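Local atomic coordinates of Sodium/calcium exchanger membrane region domain-containing protein (PDB entry 4KPP), a protein that exchanges protons for calcium ions across the membrane, as a member of the sodium/calcium exchanger family of membrane transporters. Residues S47-W52 with L214-T219; G159-F164 with Q305-D310; S324-A329 with I369-I374. All blocks are in the same frame, centred on the assembly; numbering follows the deposited sequence.

The three contacts tie together helices and short strands of a single transporter chain. Contacts 1 and 2 each join a segment from one of the two sodium/calcium exchanger regions to a segment from the other, and their paired segments alternate along the sequence; their centres lie 32 Å apart. Contact 3 follows in series, on the opposite side of the chain's centre from contact 1, with 36 Å between the two centres. Strand 307-308 of contact 2 leads into helix 311-331, which carries residues 324-329 of contact 3. Contact 3 is the one near the bound calcium ion, which lies about 7 Å from the side chain of Ile-374.

Contact 1 of 3, residues S47-W52 with L214-T219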
ATOM      1  N   SER A  47     -12.305   4.781  -2.492  1.00 27.20           N
ATOM      2  CA  SER A  47     -11.053   4.910  -1.755  1.00 29.01           C
ATOM      3  C   SER A  47     -10.859   6.307  -1.161  1.00 28.07           C
ATOM      4  O   SER A  47     -10.383   6.442  -0.034  1.00 26.00           O
ATOM      5  CB  SER A  47      -9.859   4.537  -2.636  1.00 30.54           C
ATOM      6  OG  SER A  47      -8.650   4.631  -1.907  1.00 33.90           O
ATOM      7  N   PHE A  48     -11.218   7.343  -1.919  1.00 26.95           N
ATOM      8  CA  PHE A  48     -11.132   8.712  -1.413  1.00 26.59           C
ATOM      9  C   PHE A  48     -12.141   8.927  -0.289  1.00 24.60           C
ATOM     10  O   PHE A  48     -11.857   9.622   0.689  1.00 24.48           O
ATOM     11  CB  PHE A  48     -11.380   9.740  -2.522  1.00 30.64           C
ATOM     12  CG  PHE A  48     -10.262   9.851  -3.521  1.00 34.68           C
ATOM     13  CD1 PHE A  48      -9.094  10.527  -3.202  1.00 36.29           C
ATOM     14  CD2 PHE A  48     -10.388   9.301  -4.788  1.00 34.41           C
ATOM     15  CE1 PHE A  48      -8.065  10.636  -4.122  1.00 35.03           C
ATOM     16  CE2 PHE A  48      -9.362   9.407  -5.709  1.00 34.85           C
ATOM     17  CZ  PHE A  48      -8.201  10.076  -5.375  1.00 33.90           C
ATOM     18  N   LEU A  49     -13.321   8.333  -0.444  1.00 20.80           N
ATOM     19  CA  LEU A  49     -14.364   8.415   0.572  1.00 25.02           C
ATOM     20  C   LEU A  49     -13.864   7.821   1.880  1.00 27.57           C
ATOM     21  O   LEU A  49     -14.026   8.420   2.946  1.00 22.86           O
ATOM     22  CB  LEU A  49     -15.631   7.688   0.111  1.00 25.19           C
ATOM     23  CG  LEU A  49     -16.303   8.252  -1.145  1.00 32.71           C
ATOM     24  CD1 LEU A  49     -17.400   7.319  -1.649  1.00 30.57           C
ATOM     25  CD2 LEU A  49     -16.855   9.651  -0.890  1.00 33.69           C
ATOM     26  N   ILE A  50     -13.247   6.645   1.783  1.00 28.98           N
ATOM     27  CA  ILE A  50     -12.679   5.968   2.941  1.00 31.26           C
ATOM     28  C   ILE A  50     -11.609   6.825   3.611  1.00 29.37           C
ATOM     29  O   ILE A  50     -11.581   6.949   4.831  1.00 28.22           O
ATOM     30  CB  ILE A  50     -12.100   4.587   2.558  1.00 33.26           C
ATOM     31  CG1 ILE A  50     -13.236   3.586   2.346  1.00 31.94           C
ATOM     32  CG2 ILE A  50     -11.161   4.075   3.638  1.00 31.08           C
ATOM     33  CD1 ILE A  50     -12.784   2.227   1.877  1.00 31.17           C
ATOM     34  N   SER A  51     -10.748   7.439   2.807  1.00 33.01           N
ATOM     35  CA  SER A  51      -9.698   8.294   3.346  1.00 36.59           C
ATOM     36  C   SER A  51     -10.283   9.522   4.037  1.00 32.91           C
ATOM     37  O   SER A  51      -9.829   9.907   5.114  1.00 29.91           O
ATOM     38  CB  SER A  51      -8.715   8.705   2.251  1.00 39.08           C
ATOM     39  OG  SER A  51      -7.973   7.583   1.811  1.00 41.96           O
ATOM     40  N   TRP A  52     -11.290  10.125   3.411  1.00 31.27           N
ATOM     41  CA  TRP A  52     -12.009  11.249   4.004  1.00 29.45           C
ATOM     42  C   TRP A  52     -12.635  10.845   5.327  1.00 28.14           C
ATOM     43  O   TRP A  52     -12.625  11.612   6.291  1.00 30.71           O
ATOM     44  CB  TRP A  52     -13.100  11.753   3.057  1.00 34.27           C
ATOM     45  CG  TRP A  52     -12.577  12.523   1.892  1.00 39.06           C
ATOM     46  CD1 TRP A  52     -11.307  12.995   1.725  1.00 42.24           C
ATOM     47  CD2 TRP A  52     -13.307  12.915   0.723  1.00 38.74           C
ATOM     48  NE1 TRP A  52     -11.202  13.658   0.526  1.00 42.03           N
ATOM     49  CE2 TRP A  52     -12.415  13.623  -0.108  1.00 40.30           C
ATOM     50  CE3 TRP A  52     -14.627  12.737   0.298  1.00 38.72           C
ATOM     51  CZ2 TRP A  52     -12.801  14.151  -1.337  1.00 39.84           C
ATOM     52  CZ3 TRP A  52     -15.007  13.264  -0.924  1.00 38.14           C
ATOM     53  CH2 TRP A  52     -14.099  13.963  -1.726  1.00 39.32           C
ATOM     54  N   LEU A 214     -19.197   2.499   5.454  1.00 22.48           N
ATOM     55  CA  LEU A 214     -20.012   1.359   5.052  1.00 26.18           C
ATOM     56  C   LEU A 214     -20.327   1.394   3.564  1.00 26.16           C
ATOM     57  O   LEU A 214     -20.281   0.365   2.892  1.00 25.16           O
ATOM     58  CB  LEU A 214     -21.307   1.286   5.868  1.00 28.45           C
ATOM     59  CG  LEU A 214     -21.159   0.919   7.346  1.00 32.92           C
ATOM     60  CD1 LEU A 214     -22.509   0.955   8.041  1.00 34.81           C
ATOM     61  CD2 LEU A 214     -20.505  -0.447   7.502  1.00 33.43           C
ATOM     62  N   PHE A 215     -20.641   2.582   3.051  1.00 24.25           N
ATOM     63  CA  PHE A 215     -20.993   2.725   1.645  1.00 23.74           C
ATOM     64  C   PHE A 215     -19.795   2.473   0.743  1.00 22.54           C
ATOM     65  O   PHE A 215     -19.903   1.780  -0.265  1.00 24.41           O
ATOM     66  CB  PHE A 215     -21.578   4.107   1.356  1.00 27.59           C
ATOM     67  CG  PHE A 215     -21.711   4.405  -0.110  1.00 31.45           C
ATOM     68  CD1 PHE A 215     -22.676   3.769  -0.876  1.00 31.60           C
ATOM     69  CD2 PHE A 215     -20.867   5.314  -0.726  1.00 33.19           C
ATOM     70  CE1 PHE A 215     -22.795   4.035  -2.228  1.00 33.58           C
ATOM     71  CE2 PHE A 215     -20.982   5.584  -2.079  1.00 34.06           C
ATOM     72  CZ  PHE A 215     -21.947   4.945  -2.828  1.00 33.94           C
ATOM     73  N   ALA A 216     -18.652   3.042   1.111  1.00 26.19           N
ATOM     74  CA  ALA A 216     -17.434   2.877   0.328  1.00 24.15           C
ATOM     75  C   ALA A 216     -16.922   1.443   0.418  1.00 22.04           C
ATOM     76  O   ALA A 216     -16.495   0.864  -0.583  1.00 23.23           O
ATOM     77  CB  ALA A 216     -16.373   3.854   0.788  1.00 23.13           C
ATOM     78  N   GLY A 217     -16.974   0.875   1.620  1.00 23.36           N
ATOM     79  CA  GLY A 217     -16.567  -0.500   1.836  1.00 26.34           C
ATOM     80  C   GLY A 217     -17.449  -1.469   1.071  1.00 31.36           C
ATOM     81  O   GLY A 217     -16.960  -2.440   0.494  1.00 33.17           O
ATOM     82  N   PHE A 218     -18.753  -1.201   1.066  1.00 27.96           N
ATOM     83  CA  PHE A 218     -19.700  -1.996   0.292  1.00 28.49           C
ATOM     84  C   PHE A 218     -19.387  -1.911  -1.197  1.00 26.13           C
ATOM     85  O   PHE A 218     -19.372  -2.924  -1.897  1.00 25.04           O
ATOM     86  CB  PHE A 218     -21.132  -1.526   0.555  1.00 35.18           C
ATOM     87  CG  PHE A 218     -22.153  -2.117  -0.380  1.00 41.10           C
ATOM     88  CD1 PHE A 218     -22.612  -3.412  -0.197  1.00 43.01           C
ATOM     89  CD2 PHE A 218     -22.666  -1.369  -1.430  1.00 42.29           C
ATOM     90  CE1 PHE A 218     -23.557  -3.954  -1.053  1.00 43.66           C
ATOM     91  CE2 PHE A 218     -23.609  -1.909  -2.289  1.00 42.30           C
ATOM     92  CZ  PHE A 218     -24.054  -3.201  -2.097  1.00 42.43           C
ATOM     93  N   THR A 219     -19.131  -0.696  -1.670  1.00 24.66           N
ATOM     94  CA  THR A 219     -18.833  -0.459  -3.077  1.00 24.55           C
ATOM     95  C   THR A 219     -17.596  -1.225  -3.540  1.00 26.56           C
ATOM     96  O   THR A 219     -17.613  -1.873  -4.585  1.00 26.56           O
ATOM     97  CB  THR A 219     -18.648   1.040  -3.355  1.00 22.56           C
ATOM     98  OG1 THR A 219     -19.899   1.710  -3.173  1.00 24.18           O
ATOM     99  CG2 THR A 219     -18.160   1.269  -4.775  1.00 18.64           C
TER
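Ala-216 on helix 202-221 meets Leu-49 and Ile-50 on helix 32-60, in a nearly antiparallel helix pair of this mainly helical transporter fold. The short segments 47-52 and 214-219 run 149° apart, with axes approaching to 8.7 Å. Both belong to predicted transmembrane helices. No hydrogen bond passes between them, and the contact is apolar.

Along residues 214-219 the first to touch is Phe-215. Its ring carbon CE2 lies 4.0 Å from Leu-49 CD1, the methyl arriving at the ring edge near its plane. With CG anti to the backbone N (chi1 169°), the ring swings toward Leu-49 although its CB does not point that way. One turn later, Thr-219 OG1 lies over one face of the same ring, offset toward the rim.

Ala-216 comes next and is the close point of the pair, its CA 6.2 Å from the CA of Ile-50. The small methyl points at helix 32-60 and is shared by two branched side chains: Ala-216 CB is 4.0 Å from Leu-49 CB and 3.5 Å from Ile-50 CG1. Ile-50 holds CG1 beside its own backbone N, which carries CD1 on past the alanine toward Gly-217. That glycine has no side chain, and Ile-50 CD1 comes within 4.4 Å of Gly-217 N.

Around the pair, helix 4-14 brings Ile-13 and Ser-14 against Leu-49, while Ile-50 also touches Phe-213 and Ile-220 of helix 202-221. At the end of the segment Thr-219 turns back on its own helix. Phe-215 O accepts two bonds there, from Thr-219 N and from Thr-219 OG1 at 2.9 Å, the two donors reaching it from opposite faces of the carbonyl plane.

Contact 2 of 3, residues G159-F164 with Q305-D310; sequences GHISPF and QSLPLD
Ile-161 and Leu-307 form the antiparallel hydrogen-bonded pair of a two-stranded sheet, with Ile-161 N to Leu-307 O at 2.9 Å and Leu-307 N to Ile-161 O at 3.0 Å. A third bond, Leu-309 N to Gly-159 O at 2.8 Å, is more bent (134° at the hydrogen), its donor above the carbonyl plane. Gly-159 leaves helix 155-158 with positive phi, a backbone shape that suits glycine.

Ile-161 and Leu-307 share one sheet face; the Ile-161 side chain also slants across that of Leu-309, CG1 to CD2 at 4.1 Å. His-160 and Pro-308 occupy the other face as a non-hydrogen-bonded pair. With CG between the backbone N and carbonyl carbon (chi1 65°), the histidine ring brings CD2 to 3.8 Å from Ser-306 CB. Ser-306 OG meets Pro-163 CD at 3.5 Å.

Each strand runs on into a helix through an N-cap residue: Ser-162 precedes helix 163-182, and Asp-310 OD1 accepts from Gln-313 N ahead of helix 311-331. Leu-307 packs on Ile-293 and Tyr-297 of helix 288-299, while Leu-307 and Leu-309 both touch Thr-101 of helix 96-127.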
ATOM      1  N   GLY A 159      10.297 -21.784  -0.855  1.00 32.50           N
ATOM      2  CA  GLY A 159       9.457 -21.891  -2.035  1.00 31.32           C
ATOM      3  C   GLY A 159       7.969 -21.817  -1.736  1.00 30.32           C
ATOM      4  O   GLY A 159       7.148 -22.255  -2.540  1.00 30.03           O
ATOM      5  N   HIS A 160       7.619 -21.264  -0.578  1.00 27.96           N
ATOM      6  CA  HIS A 160       6.217 -21.091  -0.205  1.00 25.99           C
ATOM      7  C   HIS A 160       6.069 -20.112   0.950  1.00 26.36           C
ATOM      8  O   HIS A 160       7.056 -19.659   1.528  1.00 27.03           O
ATOM      9  CB  HIS A 160       5.569 -22.432   0.169  1.00 30.67           C
ATOM     10  CG  HIS A 160       6.156 -23.067   1.393  1.00 33.06           C
ATOM     11  ND1 HIS A 160       7.077 -24.090   1.330  1.00 34.23           N
ATOM     12  CD2 HIS A 160       5.955 -22.822   2.709  1.00 31.51           C
ATOM     13  CE1 HIS A 160       7.420 -24.446   2.555  1.00 35.34           C
ATOM     14  NE2 HIS A 160       6.753 -23.692   3.410  1.00 35.40           N
ATOM     15  N   ILE A 161       4.820 -19.795   1.279  1.00 27.84           N
ATOM     16  CA  ILE A 161       4.501 -18.930   2.409  1.00 25.71           C
ATOM     17  C   ILE A 161       3.516 -19.664   3.317  1.00 26.48           C
ATOM     18  O   ILE A 161       2.336 -19.786   2.999  1.00 30.70           O
ATOM     19  CB  ILE A 161       3.883 -17.596   1.941  1.00 28.68           C
ATOM     20  CG1 ILE A 161       4.698 -17.001   0.788  1.00 27.15           C
ATOM     21  CG2 ILE A 161       3.773 -16.611   3.105  1.00 27.47           C
ATOM     22  CD1 ILE A 161       4.176 -15.665   0.277  1.00 22.90           C
ATOM     23  N   SER A 162       4.009 -20.158   4.446  1.00 25.74           N
ATOM     24  CA  SER A 162       3.224 -21.019   5.329  1.00 26.87           C
ATOM     25  C   SER A 162       2.239 -20.238   6.204  1.00 29.97           C
ATOM     26  O   SER A 162       2.357 -19.018   6.340  1.00 29.41           O
ATOM     27  CB  SER A 162       4.165 -21.839   6.217  1.00 22.68           C
ATOM     28  OG  SER A 162       4.823 -21.001   7.150  1.00 26.69           O
ATOM     29  N   PRO A 163       1.250 -20.941   6.787  1.00 30.20           N
ATOM     30  CA  PRO A 163       0.359 -20.339   7.785  1.00 30.11           C
ATOM     31  C   PRO A 163       1.129 -19.696   8.938  1.00 32.29           C
ATOM     32  O   PRO A 163       0.662 -18.714   9.517  1.00 33.78           O
ATOM     33  CB  PRO A 163      -0.439 -21.540   8.297  1.00 31.21           C
ATOM     34  CG  PRO A 163      -0.511 -22.454   7.126  1.00 28.39           C
ATOM     35  CD  PRO A 163       0.791 -22.284   6.384  1.00 29.54           C
ATOM     36  N   PHE A 164       2.294 -20.249   9.262  1.00 28.55           N
ATOM     37  CA  PHE A 164       3.139 -19.691  10.310  1.00 27.27           C
ATOM     38  C   PHE A 164       3.795 -18.392   9.853  1.00 23.65           C
ATOM     39  O   PHE A 164       3.925 -17.450  10.636  1.00 19.68           O
ATOM     40  CB  PHE A 164       4.211 -20.694  10.750  1.00 30.41           C
ATOM     41  CG  PHE A 164       5.117 -20.172  11.831  1.00 29.17           C
ATOM     42  CD1 PHE A 164       4.719 -20.197  13.158  1.00 24.73           C
ATOM     43  CD2 PHE A 164       6.360 -19.643  11.518  1.00 29.84           C
ATOM     44  CE1 PHE A 164       5.543 -19.709  14.154  1.00 26.04           C
ATOM     45  CE2 PHE A 164       7.190 -19.154  12.509  1.00 31.18           C
ATOM     46  CZ  PHE A 164       6.784 -19.187  13.830  1.00 30.47           C
ATOM     47  N   GLN A 305      -3.140 -24.741   4.723  1.00 46.88           N
ATOM     48  CA  GLN A 305      -2.365 -24.856   3.493  1.00 47.05           C
ATOM     49  C   GLN A 305      -1.363 -23.722   3.312  1.00 41.91           C
ATOM     50  O   GLN A 305      -1.630 -22.578   3.668  1.00 38.60           O
ATOM     51  CB  GLN A 305      -3.310 -24.926   2.290  1.00 52.51           C
ATOM     52  CG  GLN A 305      -2.651 -25.369   0.997  1.00 59.24           C
ATOM     53  CD  GLN A 305      -3.651 -25.596  -0.119  1.00 65.76           C
ATOM     54  OE1 GLN A 305      -4.860 -25.501   0.089  1.00 67.57           O
ATOM     55  NE2 GLN A 305      -3.149 -25.898  -1.313  1.00 67.70           N
ATOM     56  N   SER A 306      -0.203 -24.057   2.757  1.00 41.75           N
ATOM     57  CA  SER A 306       0.819 -23.068   2.438  1.00 39.30           C
ATOM     58  C   SER A 306       0.619 -22.524   1.024  1.00 38.43           C
ATOM     59  O   SER A 306       0.227 -23.260   0.119  1.00 40.09           O
ATOM     60  CB  SER A 306       2.215 -23.684   2.561  1.00 37.19           C
ATOM     61  OG  SER A 306       2.500 -24.043   3.899  1.00 38.00           O
ATOM     62  N   LEU A 307       0.884 -21.236   0.840  1.00 35.14           N
ATOM     63  CA  LEU A 307       0.768 -20.620  -0.474  1.00 31.06           C
ATOM     64  C   LEU A 307       2.033 -20.904  -1.274  1.00 31.57           C
ATOM     65  O   LEU A 307       3.105 -20.398  -0.940  1.00 30.10           O
ATOM     66  CB  LEU A 307       0.542 -19.116  -0.342  1.00 25.62           C
ATOM     67  CG  LEU A 307       0.479 -18.290  -1.628  1.00 28.40           C
ATOM     68  CD1 LEU A 307      -0.677 -18.740  -2.505  1.00 27.53           C
ATOM     69  CD2 LEU A 307       0.357 -16.812  -1.300  1.00 32.02           C
ATOM     70  N   PRO A 308       1.912 -21.721  -2.333  1.00 25.65           N
ATOM     71  CA  PRO A 308       3.083 -22.135  -3.113  1.00 26.07           C
ATOM     72  C   PRO A 308       3.738 -20.949  -3.809  1.00 28.73           C
ATOM     73  O   PRO A 308       3.075 -19.960  -4.124  1.00 24.72           O
ATOM     74  CB  PRO A 308       2.496 -23.106  -4.151  1.00 25.23           C
ATOM     75  CG  PRO A 308       1.152 -23.495  -3.616  1.00 26.18           C
ATOM     76  CD  PRO A 308       0.665 -22.296  -2.863  1.00 23.70           C
ATOM     77  N   LEU A 309       5.040 -21.058  -4.034  1.00 27.52           N
ATOM     78  CA  LEU A 309       5.803 -20.016  -4.691  1.00 26.93           C
ATOM     79  C   LEU A 309       6.659 -20.692  -5.751  1.00 29.16           C
ATOM     80  O   LEU A 309       7.631 -21.374  -5.425  1.00 33.49           O
ATOM     81  CB  LEU A 309       6.691 -19.308  -3.668  1.00 28.02           C
ATOM     82  CG  LEU A 309       6.726 -17.783  -3.549  1.00 28.97           C
ATOM     83  CD1 LEU A 309       5.330 -17.169  -3.558  1.00 23.70           C
ATOM     84  CD2 LEU A 309       7.473 -17.397  -2.270  1.00 26.31           C
ATOM     85  N   ASP A 310       6.291 -20.524  -7.017  1.00 23.29           N
ATOM     86  CA  ASP A 310       7.051 -21.134  -8.104  1.00 29.05           C
ATOM     87  C   ASP A 310       8.353 -20.370  -8.348  1.00 28.31           C
ATOM     88  O   ASP A 310       8.672 -19.430  -7.615  1.00 26.92           O
ATOM     89  CB  ASP A 310       6.206 -21.242  -9.383  1.00 34.37           C
ATOM     90  CG  ASP A 310       5.921 -19.890 -10.033  1.00 36.36           C
ATOM     91  OD1 ASP A 310       6.088 -18.848  -9.375  1.00 34.89           O
ATOM     92  OD2 ASP A 310       5.513 -19.873 -11.215  1.00 44.07           O
TER

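Contact 3 of 3, residues S324-A329 with I369-I374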
ATOM      1  N   SER A 324      13.422  -3.632  -0.896  1.00 19.29           N
ATOM      2  CA  SER A 324      13.010  -3.181   0.430  1.00 24.33           C
ATOM      3  C   SER A 324      14.203  -2.994   1.360  1.00 23.29           C
ATOM      4  O   SER A 324      14.189  -2.124   2.229  1.00 22.54           O
ATOM      5  CB  SER A 324      12.001  -4.156   1.040  1.00 24.27           C
ATOM      6  OG  SER A 324      10.876  -4.306   0.192  1.00 26.02           O
ATOM      7  N   LEU A 325      15.231  -3.817   1.173  1.00 24.73           N
ATOM      8  CA  LEU A 325      16.475  -3.668   1.914  1.00 26.80           C
ATOM      9  C   LEU A 325      17.106  -2.330   1.555  1.00 29.72           C
ATOM     10  O   LEU A 325      17.525  -1.565   2.426  1.00 30.64           O
ATOM     11  CB  LEU A 325      17.441  -4.794   1.552  1.00 26.20           C
ATOM     12  CG  LEU A 325      18.270  -5.416   2.679  1.00 30.27           C
ATOM     13  CD1 LEU A 325      19.593  -5.958   2.136  1.00 27.90           C
ATOM     14  CD2 LEU A 325      18.501  -4.432   3.820  1.00 29.62           C
ATOM     15  N   PHE A 326      17.167  -2.057   0.257  1.00 29.11           N
ATOM     16  CA  PHE A 326      17.713  -0.809  -0.249  1.00 29.63           C
ATOM     17  C   PHE A 326      16.895   0.389   0.229  1.00 26.93           C
ATOM     18  O   PHE A 326      17.445   1.459   0.502  1.00 24.98           O
ATOM     19  CB  PHE A 326      17.773  -0.852  -1.776  1.00 32.10           C
ATOM     20  CG  PHE A 326      18.427   0.347  -2.391  1.00 33.33           C
ATOM     21  CD1 PHE A 326      19.735   0.676  -2.072  1.00 32.68           C
ATOM     22  CD2 PHE A 326      17.737   1.141  -3.295  1.00 33.45           C
ATOM     23  CE1 PHE A 326      20.345   1.785  -2.643  1.00 36.79           C
ATOM     24  CE2 PHE A 326      18.338   2.243  -3.868  1.00 33.23           C
ATOM     25  CZ  PHE A 326      19.643   2.568  -3.542  1.00 37.12           C
ATOM     26  N   ALA A 327      15.584   0.199   0.334  1.00 25.97           N
ATOM     27  CA  ALA A 327      14.694   1.236   0.843  1.00 29.89           C
ATOM     28  C   ALA A 327      14.995   1.558   2.307  1.00 30.28           C
ATOM     29  O   ALA A 327      15.081   2.724   2.686  1.00 32.71           O
ATOM     30  CB  ALA A 327      13.239   0.819   0.673  1.00 31.59           C
ATOM     31  N   VAL A 328      15.152   0.516   3.120  1.00 30.11           N
ATOM     32  CA  VAL A 328      15.506   0.669   4.529  1.00 26.93           C
ATOM     33  C   VAL A 328      16.818   1.433   4.699  1.00 26.23           C
ATOM     34  O   VAL A 328      16.910   2.358   5.509  1.00 26.44           O
ATOM     35  CB  VAL A 328      15.638  -0.705   5.223  1.00 27.58           C
ATOM     36  CG1 VAL A 328      16.349  -0.568   6.561  1.00 30.57           C
ATOM     37  CG2 VAL A 328      14.276  -1.340   5.402  1.00 30.52           C
ATOM     38  N   ALA A 329      17.829   1.039   3.932  1.00 24.59           N
ATOM     39  CA  ALA A 329      19.150   1.650   4.028  1.00 25.19           C
ATOM     40  C   ALA A 329      19.114   3.140   3.687  1.00 26.02           C
ATOM     41  O   ALA A 329      19.857   3.935   4.258  1.00 29.68           O
ATOM     42  CB  ALA A 329      20.139   0.914   3.126  1.00 23.68           C
ATOM     43  N   ILE A 369      23.760  -5.228  -2.921  1.00 33.78           N
ATOM     44  CA  ILE A 369      25.144  -4.770  -2.877  1.00 32.12           C
ATOM     45  C   ILE A 369      25.232  -3.263  -2.620  1.00 32.98           C
ATOM     46  O   ILE A 369      26.129  -2.807  -1.922  1.00 33.15           O
ATOM     47  CB  ILE A 369      25.923  -5.192  -4.145  1.00 32.54           C
ATOM     48  CG1 ILE A 369      26.069  -6.715  -4.179  1.00 31.38           C
ATOM     49  CG2 ILE A 369      27.296  -4.542  -4.187  1.00 32.68           C
ATOM     50  CD1 ILE A 369      26.751  -7.241  -5.416  1.00 33.15           C
ATOM     51  N   LEU A 370      24.284  -2.499  -3.161  1.00 36.50           N
ATOM     52  CA  LEU A 370      24.194  -1.068  -2.859  1.00 38.75           C
ATOM     53  C   LEU A 370      23.858  -0.821  -1.391  1.00 35.22           C
ATOM     54  O   LEU A 370      24.300   0.163  -0.801  1.00 36.15           O
ATOM     55  CB  LEU A 370      23.138  -0.384  -3.732  1.00 40.97           C
ATOM     56  CG  LEU A 370      23.499  -0.037  -5.177  1.00 43.16           C
ATOM     57  CD1 LEU A 370      22.298   0.576  -5.879  1.00 42.07           C
ATOM     58  CD2 LEU A 370      24.682   0.912  -5.219  1.00 43.62           C
ATOM     59  N   SER A 371      23.069  -1.718  -0.810  1.00 34.60           N
ATOM     60  CA  SER A 371      22.614  -1.569   0.569  1.00 35.97           C
ATOM     61  C   SER A 371      23.742  -1.697   1.588  1.00 35.93           C
ATOM     62  O   SER A 371      23.807  -0.935   2.550  1.00 39.20           O
ATOM     63  CB  SER A 371      21.535  -2.606   0.884  1.00 35.49           C
ATOM     64  OG  SER A 371      20.405  -2.432   0.051  1.00 36.36           O
ATOM     65  N   LEU A 372      24.622  -2.668   1.367  1.00 34.99           N
ATOM     66  CA  LEU A 372      25.640  -3.042   2.351  1.00 39.37           C
ATOM     67  C   LEU A 372      26.610  -1.940   2.821  1.00 40.13           C
ATOM     68  O   LEU A 372      26.878  -1.843   4.020  1.00 43.77           O
ATOM     69  CB  LEU A 372      26.400  -4.293   1.890  1.00 40.16           C
ATOM     70  CG  LEU A 372      25.516  -5.523   1.656  1.00 42.23           C
ATOM     71  CD1 LEU A 372      26.348  -6.755   1.330  1.00 40.10           C
ATOM     72  CD2 LEU A 372      24.614  -5.780   2.858  1.00 42.29           C
ATOM     73  N   PRO A 373      27.148  -1.117   1.898  1.00 39.90           N
ATOM     74  CA  PRO A 373      28.037  -0.054   2.386  1.00 40.88           C
ATOM     75  C   PRO A 373      27.268   0.979   3.201  1.00 38.35           C
ATOM     76  O   PRO A 373      27.787   1.504   4.184  1.00 40.65           O
ATOM     77  CB  PRO A 373      28.558   0.596   1.099  1.00 39.36           C
ATOM     78  CG  PRO A 373      28.273  -0.371   0.017  1.00 38.17           C
ATOM     79  CD  PRO A 373      27.044  -1.102   0.431  1.00 37.77           C
ATOM     80  N   ILE A 374      26.038   1.262   2.785  1.00 35.55           N
ATOM     81  CA  ILE A 374      25.187   2.207   3.493  1.00 34.18           C
ATOM     82  C   ILE A 374      24.857   1.682   4.883  1.00 33.11           C
ATOM     83  O   ILE A 374      25.022   2.393   5.874  1.00 33.89           O
ATOM     84  CB  ILE A 374      23.883   2.487   2.720  1.00 34.37           C
ATOM     85  CG1 ILE A 374      24.196   3.075   1.343  1.00 34.51           C
ATOM     86  CG2 ILE A 374      22.986   3.428   3.511  1.00 34.02           C
ATOM     87  CD1 ILE A 374      22.965   3.389   0.515  1.00 34.40           C
TER
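Phe-326 sets its ring edge against Ser-371 and crosses Leu-370 at a slant, where helices 311-331 and 357-377 pack side by side in the membrane transporter. The short segments run nearly parallel, 27° apart, with axes 8.7 Å from each other at closest approach. No hydrogen bond joins them.

The aromatic side chain can be followed outward. Its CB sits 3.6 Å from Ser-371 OG, and chi1 of -175° turns CG away from the backbone N and sends the ring out toward helix 357-377. CD1 stays near the hydroxyl, which lies in the ring plane at its edge, and also comes within 3.9 Å of Leu-370 CB. The next atom, CE1, approaches Leu-370 CB to 3.7 Å and, more distantly, Ile-374 CD1. At the tip, CZ meets Leu-370 CD1 at 4.1 Å. An alanine here is likely to leave Leu-370 without the ring it packs on and open a gap beside Ile-374.

Ser-371 OG bonds back to Tyr-367 O on its own helix; across the contact it rests 3.2 Å from Phe-326 CA, while Ser-371 CB faces Leu-325 CD1. One turn on from Leu-325, Ala-329 CB packs against Ile-374 CG2 at 3.8 Å, and that methyl also touches Ala-329 O. Pro-373 lacks the N-H that would bond to the preceding turn, and helix 357-377 is kinked there, just before Ile-374.

The contact lies close to the calcium site: Phe-326 neighbours Ile-330, and Ile-374 lies near Glu-340, both calcium-binding residues. Helix 338-353 covers one flank, Leu-344 touching Phe-326 and Leu-347 touching Leu-370, while Phe-146 of helix 138-152 packs on Leu-325 and Ile-112 and Trp-116 of helix 96-127 meet Ala-327.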